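Long-range contacts in putative xanthine dehydrogenase YAGS fad-binding subunit (Escherichia coli, PDB 5G5G), which probably oxidises aldehydes as part of a periplasmic molybdoenzyme, the chain described here carrying the dioxothiomolybdenum ion and the pterin cytosine dinucleotide: residues S308-G313 against L343-A348; A613-N618 against P684-G689. All blocks are in the same frame, centred on the assembly; numbering follows the deposited sequence.

Interaction 1. Residues S308-G313 against L343-A348; sequences SGNLPG and LPEGNA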
loop_
_atom_site.group_PDB
_atom_site.type_symbol
_atom_site.label_atom_id
_atom_site.label_comp_id
_atom_site.label_asym_id
_atom_site.label_seq_id
_atom_site.Cartn_x
_atom_site.Cartn_y
_atom_site.Cartn_z
ATOM N N SER C 308 22.385 -0.080 -9.845
ATOM C CA SER C 308 20.973 -0.449 -10.003
ATOM C C SER C 308 20.862 -1.004 -11.418
ATOM O O SER C 308 21.804 -0.859 -12.222
ATOM C CB SER C 308 20.020 0.765 -9.812
ATOM O OG SER C 308 20.129 1.694 -10.916
ATOM N N GLY C 309 19.741 -1.608 -11.716
ATOM C CA GLY C 309 19.527 -2.182 -13.022
ATOM C C GLY C 309 18.206 -1.787 -13.650
ATOM O O GLY C 309 17.278 -1.336 -12.963
ATOM N N ASN C 310 18.138 -1.927 -14.962
ATOM C CA ASN C 310 16.892 -1.656 -15.657
ATOM C C ASN C 310 16.896 -2.286 -17.030
ATOM O O ASN C 310 17.937 -2.802 -17.513
ATOM C CB ASN C 310 16.670 -0.110 -15.782
ATOM C CG ASN C 310 15.234 0.282 -15.605
ATOM O OD1 ASN C 310 14.325 -0.486 -15.965
ATOM N ND2 ASN C 310 15.004 1.471 -15.070
ATOM N N LEU C 311 15.747 -2.174 -17.703
ATOM C CA LEU C 311 15.617 -2.611 -19.069
ATOM C C LEU C 311 16.512 -1.702 -19.903
ATOM O O LEU C 311 16.797 -0.591 -19.452
ATOM C CB LEU C 311 14.171 -2.441 -19.536
ATOM C CG LEU C 311 13.192 -3.391 -18.873
ATOM C CD1 LEU C 311 11.780 -2.960 -19.198
ATOM C CD2 LEU C 311 13.399 -4.810 -19.356
ATOM N N PRO C 312 16.951 -2.149 -21.087
ATOM C CA PRO C 312 17.792 -1.271 -21.925
ATOM C C PRO C 312 17.176 0.123 -22.182
ATOM O O PRO C 312 15.994 0.231 -22.551
ATOM C CB PRO C 312 17.864 -2.019 -23.244
ATOM C CG PRO C 312 17.722 -3.456 -22.883
ATOM C CD PRO C 312 16.688 -3.433 -21.768
ATOM N N GLY C 313 17.980 1.157 -21.957
ATOM C CA GLY C 313 17.527 2.514 -22.089
ATOM C C GLY C 313 16.804 3.072 -20.887
ATOM O O GLY C 313 16.426 4.235 -20.896
ATOM N N LEU C 343 13.957 -7.648 -15.563
ATOM C CA LEU C 343 12.809 -7.486 -14.704
ATOM C C LEU C 343 11.901 -6.392 -15.282
ATOM O O LEU C 343 12.261 -5.726 -16.251
ATOM C CB LEU C 343 13.278 -7.086 -13.322
ATOM C CG LEU C 343 14.008 -8.151 -12.510
ATOM C CD1 LEU C 343 14.677 -7.531 -11.301
ATOM C CD2 LEU C 343 13.067 -9.264 -12.071
ATOM N N PRO C 344 10.708 -6.199 -14.692
ATOM C CA PRO C 344 9.870 -5.086 -15.121
ATOM C C PRO C 344 10.603 -3.725 -15.029
ATOM O O PRO C 344 11.688 -3.644 -14.383
ATOM C CB PRO C 344 8.683 -5.179 -14.167
ATOM C CG PRO C 344 8.546 -6.682 -13.951
ATOM C CD PRO C 344 9.994 -7.078 -13.737
ATOM N N GLU C 345 10.048 -2.729 -15.693
ATOM C CA GLU C 345 10.669 -1.401 -15.780
ATOM C C GLU C 345 10.850 -0.785 -14.391
ATOM O O GLU C 345 9.886 -0.578 -13.664
ATOM C CB GLU C 345 9.803 -0.431 -16.595
ATOM C CG GLU C 345 10.429 0.929 -16.884
ATOM C CD GLU C 345 9.494 1.811 -17.674
ATOM O OE1 GLU C 345 9.159 1.451 -18.833
ATOM O OE2 GLU C 345 9.124 2.878 -17.156
ATOM N N GLY C 346 12.081 -0.404 -14.084
ATOM C CA GLY C 346 12.387 0.401 -12.937
ATOM C C GLY C 346 12.089 1.856 -13.247
ATOM O O GLY C 346 12.359 2.352 -14.351
ATOM N N ASN C 347 11.537 2.557 -12.274
ATOM C CA ASN C 347 11.261 3.970 -12.492
ATOM C C ASN C 347 10.960 4.645 -11.156
ATOM O O ASN C 347 11.091 4.040 -10.083
ATOM C CB ASN C 347 10.118 4.169 -13.527
ATOM C CG ASN C 347 10.370 5.348 -14.465
ATOM O OD1 ASN C 347 10.763 6.458 -14.023
ATOM N ND2 ASN C 347 10.083 5.149 -15.721
ATOM N N ALA C 348 10.491 5.891 -11.258
ATOM C CA ALA C 348 10.259 6.729 -10.090
ATOM C C ALA C 348 9.323 6.148 -9.057
ATOM O O ALA C 348 8.201 5.688 -9.354
ATOM C CB ALA C 348 9.717 8.078 -10.498
#
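N310 and G346 make a two-point pairing of a side-chain amide with a peptide backbone, buried in a molybdopterin cofactor-binding domain where strand 299-310 ends beside the loop running from strand 331-340 to helix 354-372. The evidence is a closed pair of bonds to one residue: G346 N donates a hydrogen bond to N310 OD1 at 2.9 Å, and N310 ND2 donates one to G346 O, also at 2.9 Å. The second bond is nearly straight (169°), and G346 O lies in the amide plane of N310, though ND2 stands above the plane of that carbonyl. A chi1 of -142°, well off the staggered positions, brings the amide to this bearing. Its rotation is fixed further by L311 N, which also donates to OD1, and by T315 O, which accepts a second bond from ND2. With an alanine here the amide is gone, which is likely to leave G346 N and O without their mates. Alongside, L311 reaches the same loop with both methyls: CD1 lies 3.9 Å from E345 N, and CD2 rests 3.4 Å from L343 O.

Interaction 2. Residues A613-N618 against P684-G689; sequences AGRILN and PMKAKG. With MCN (pterin cytosine dinucleotide), chain Y.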
loop_
_atom_site.group_PDB
_atom_site.type_symbol
_atom_site.label_atom_id
_atom_site.label_comp_id
_atom_site.label_asym_id
_atom_site.label_seq_id
_atom_site.Cartn_x
_atom_site.Cartn_y
_atom_site.Cartn_z
ATOM N N ALA C 613 11.170 23.322 4.552
ATOM C CA ALA C 613 10.684 23.167 3.179
ATOM C C ALA C 613 10.089 24.485 2.661
ATOM O O ALA C 613 9.042 24.549 2.004
ATOM C CB ALA C 613 9.663 22.045 3.155
ATOM N N GLY C 614 10.794 25.563 2.918
ATOM C CA GLY C 614 10.272 26.928 2.617
ATOM C C GLY C 614 9.059 27.310 3.462
ATOM O O GLY C 614 8.767 26.687 4.481
ATOM N N ARG C 615 8.325 28.293 2.977
ATOM C CA ARG C 615 7.024 28.671 3.582
ATOM C C ARG C 615 6.040 27.539 3.405
ATOM O O ARG C 615 5.842 27.084 2.274
ATOM C CB ARG C 615 6.500 29.924 2.915
ATOM C CG ARG C 615 5.022 30.234 3.244
ATOM C CD ARG C 615 4.644 31.562 2.654
ATOM N NE ARG C 615 5.252 32.692 3.339
ATOM C CZ ARG C 615 5.411 33.908 2.799
ATOM N NH1 ARG C 615 5.122 34.148 1.509
ATOM N NH2 ARG C 615 5.910 34.898 3.540
ATOM N N ILE C 616 5.445 27.081 4.493
ATOM C CA ILE C 616 4.417 26.061 4.414
ATOM C C ILE C 616 3.071 26.694 4.086
ATOM O O ILE C 616 2.623 27.647 4.740
ATOM C CB ILE C 616 4.335 25.275 5.746
ATOM C CG1 ILE C 616 5.691 24.581 6.011
ATOM C CG2 ILE C 616 3.153 24.319 5.710
ATOM C CD1 ILE C 616 6.066 23.531 5.027
ATOM N N LEU C 617 2.433 26.173 3.059
ATOM C CA LEU C 617 1.217 26.733 2.518
ATOM C C LEU C 617 -0.048 26.300 3.292
ATOM O O LEU C 617 -0.990 27.079 3.425
ATOM C CB LEU C 617 1.144 26.438 1.036
ATOM C CG LEU C 617 2.296 26.943 0.141
ATOM C CD1 LEU C 617 2.117 26.564 -1.337
ATOM C CD2 LEU C 617 2.477 28.442 0.275
ATOM N N ASN C 618 -0.048 25.084 3.811
ATOM C CA ASN C 618 -1.123 24.610 4.673
ATOM C C ASN C 618 -0.551 23.628 5.651
ATOM O O ASN C 618 -0.199 22.489 5.284
ATOM C CB ASN C 618 -2.246 23.986 3.839
ATOM C CG ASN C 618 -3.382 23.515 4.675
ATOM O OD1 ASN C 618 -3.179 22.915 5.742
ATOM N ND2 ASN C 618 -4.611 23.711 4.169
ATOM N N PRO C 684 7.606 33.440 -6.029
ATOM C CA PRO C 684 6.835 34.488 -5.313
ATOM C C PRO C 684 6.085 33.951 -4.061
ATOM O O PRO C 684 5.732 34.711 -3.191
ATOM C CB PRO C 684 5.821 34.994 -6.350
ATOM C CG PRO C 684 6.433 34.595 -7.672
ATOM C CD PRO C 684 7.179 33.298 -7.433
ATOM N N MET C 685 5.836 32.656 -4.033
ATOM C CA MET C 685 5.218 32.014 -2.882
ATOM C C MET C 685 6.183 31.803 -1.714
ATOM O O MET C 685 5.773 31.652 -0.574
ATOM C CB MET C 685 4.597 30.649 -3.293
ATOM C CG MET C 685 3.503 30.761 -4.324
ATOM S SD MET C 685 2.077 31.761 -3.883
ATOM C CE MET C 685 1.409 30.787 -2.552
ATOM N N LYS C 686 7.463 31.709 -2.041
ATOM C CA LYS C 686 8.551 31.460 -1.085
ATOM C C LYS C 686 8.506 30.064 -0.446
ATOM O O LYS C 686 9.094 29.822 0.599
ATOM C CB LYS C 686 8.598 32.603 -0.052
ATOM C CG LYS C 686 8.555 33.970 -0.715
ATOM C CD LYS C 686 8.647 35.106 0.311
ATOM C CE LYS C 686 8.631 36.464 -0.375
ATOM N NZ LYS C 686 8.260 37.561 0.546
ATOM N N ALA C 687 7.826 29.151 -1.154
ATOM C CA ALA C 687 7.598 27.818 -0.744
ATOM C C ALA C 687 8.589 26.898 -1.431
ATOM O O ALA C 687 9.080 27.194 -2.535
ATOM C CB ALA C 687 6.199 27.377 -1.116
ATOM N N LYS C 688 8.847 25.766 -0.783
ATOM C CA LYS C 688 9.590 24.670 -1.435
ATOM C C LYS C 688 8.838 23.355 -1.230
ATOM O O LYS C 688 7.856 23.281 -0.459
ATOM C CB LYS C 688 11.040 24.587 -0.915
ATOM C CG LYS C 688 11.833 25.831 -1.289
ATOM C CD LYS C 688 13.312 25.778 -0.841
ATOM C CE LYS C 688 13.413 25.818 0.661
ATOM N NZ LYS C 688 14.844 26.135 1.017
ATOM N N GLY C 689 9.296 22.291 -1.892
ATOM C CA GLY C 689 8.624 21.013 -1.815
ATOM C C GLY C 689 8.727 20.346 -0.458
ATOM O O GLY C 689 9.711 20.534 0.252
HETATM N N1 MCN Y . 2.705 21.697 0.925
HETATM C C2 MCN Y . 2.359 22.857 1.754
HETATM N N3 MCN Y . 3.568 23.778 1.602
HETATM C C4 MCN Y . 4.751 23.635 1.028
HETATM C C5 MCN Y . 4.810 22.417 0.148
HETATM C C6 MCN Y . 3.862 21.528 0.201
HETATM O O2 MCN Y . 1.434 23.079 2.341
HETATM N N4 MCN Y . 5.766 24.424 1.054
HETATM C "C1'" MCN Y . 1.746 20.618 1.102
HETATM C C2D MCN Y . 0.410 20.889 0.315
HETATM O "O2'" MCN Y . -0.667 20.200 0.947
HETATM C "C3'" MCN Y . 0.778 20.283 -0.942
HETATM C C4D MCN Y . 1.605 18.938 -0.718
HETATM O O4D MCN Y . 2.274 19.406 0.550
HETATM O "O3'" MCN Y . -0.292 19.915 -1.885
HETATM C "C5'" MCN Y . 2.627 18.467 -1.573
HETATM O "O5'" MCN Y . 3.262 19.484 -2.312
HETATM P PA MCN Y . 4.632 19.174 -2.968
HETATM O O1A MCN Y . 4.910 20.306 -3.955
HETATM O O2A MCN Y . 5.630 18.799 -1.929
HETATM O O3A MCN Y . 4.341 17.776 -3.863
HETATM P PB MCN Y . 3.697 17.777 -5.307
HETATM O O1B MCN Y . 4.740 17.921 -6.329
HETATM O O2B MCN Y . 2.515 18.688 -5.329
HETATM O O3B MCN Y . 3.088 16.327 -5.269
HETATM C C10 MCN Y . 3.949 15.167 -5.638
HETATM C "C9'" MCN Y . 4.458 14.401 -4.469
HETATM C "C8'" MCN Y . 5.481 13.284 -5.058
HETATM S "S8'" MCN Y . 6.603 13.686 -6.236
HETATM C "C7'" MCN Y . 5.237 12.115 -4.720
HETATM S "S7'" MCN Y . 6.121 10.728 -5.420
HETATM C "C6'" MCN Y . 4.340 11.747 -3.498
HETATM C C7 MCN Y . 4.003 13.143 -2.787
HETATM O "O9'" MCN Y . 3.462 14.055 -3.654
HETATM N "N5'" MCN Y . 3.035 11.237 -4.173
HETATM C C4A MCN Y . 1.793 11.151 -3.339
HETATM N "N8'" MCN Y . 2.953 12.866 -1.784
HETATM C C4B MCN Y . 1.872 12.129 -2.116
HETATM N "N1'" MCN Y . 0.830 12.028 -1.194
HETATM C "C2'" MCN Y . -0.421 11.497 -1.527
HETATM N "N2'" MCN Y . -1.352 11.387 -0.707
HETATM N "N3'" MCN Y . -0.407 10.655 -2.605
HETATM C "C4'" MCN Y . 0.490 10.546 -3.655
HETATM O "O4'" MCN Y . 0.543 9.870 -4.700
HETATM O O HOH W 1 5.384 35.806 -0.680
#
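The R615 guanidinium has K686 CB over one face, and in its plane, at the edge, a water that accepts from NH1 at 2.8 Å and bridges to P684 O. M685 O approaches obliquely and takes only a weak bond from NH1, at 3.3 Å. A bend at chi3 (-71°) turns the otherwise extended arginine into this position, while NH2 and K686 NZ both form salt bridges to D13, so the shared carboxylate probably offsets the like charges of R615 and K686. The second flat group, the cytosine of the pterin cytosine dinucleotide, is read by backbone atoms of both loops: N4 donates to R615 O at 2.9 Å and to K688 O at 2.8 Å, N3 accepts an almost straight bond from L617 N (175°), and O2 accepts from N618 N. Behind this lies a single beta bridge, G614 with A687, joining the loop after strand 602-612 to the one before helix 698-710. R615 N to K686 O, 2.9 Å and 174°, and K688 N to A613 O, 3.0 Å, flank it. G614 has positive phi, and a CB there would collide with K688 N. Beyond A687, L617 CD2 meets M685 CE at 3.8 Å, the two side chains crossing at about a right angle.

Interactions 1 and 2 do not touch: their centres are 33 Å apart and their nearest atoms about 16 Å, and they lie on opposite sides of the chain's centre, each with its own centre about 17 Å from it. They follow in series along the chain. What relates them is the cofactor that spans the gap. The last residue of segment 343-348, A348, touches the dioxothiomolybdenum ion, whereas 613-618 and 684-689 hold the cytosine at the far end of the dinucleotide. Neither G346 of interaction 1 nor G689 of interaction 2 meets the molybdenum group directly; G689 CA instead approaches the phosphate oxygen O2A of the dinucleotide, at 3.7 Å.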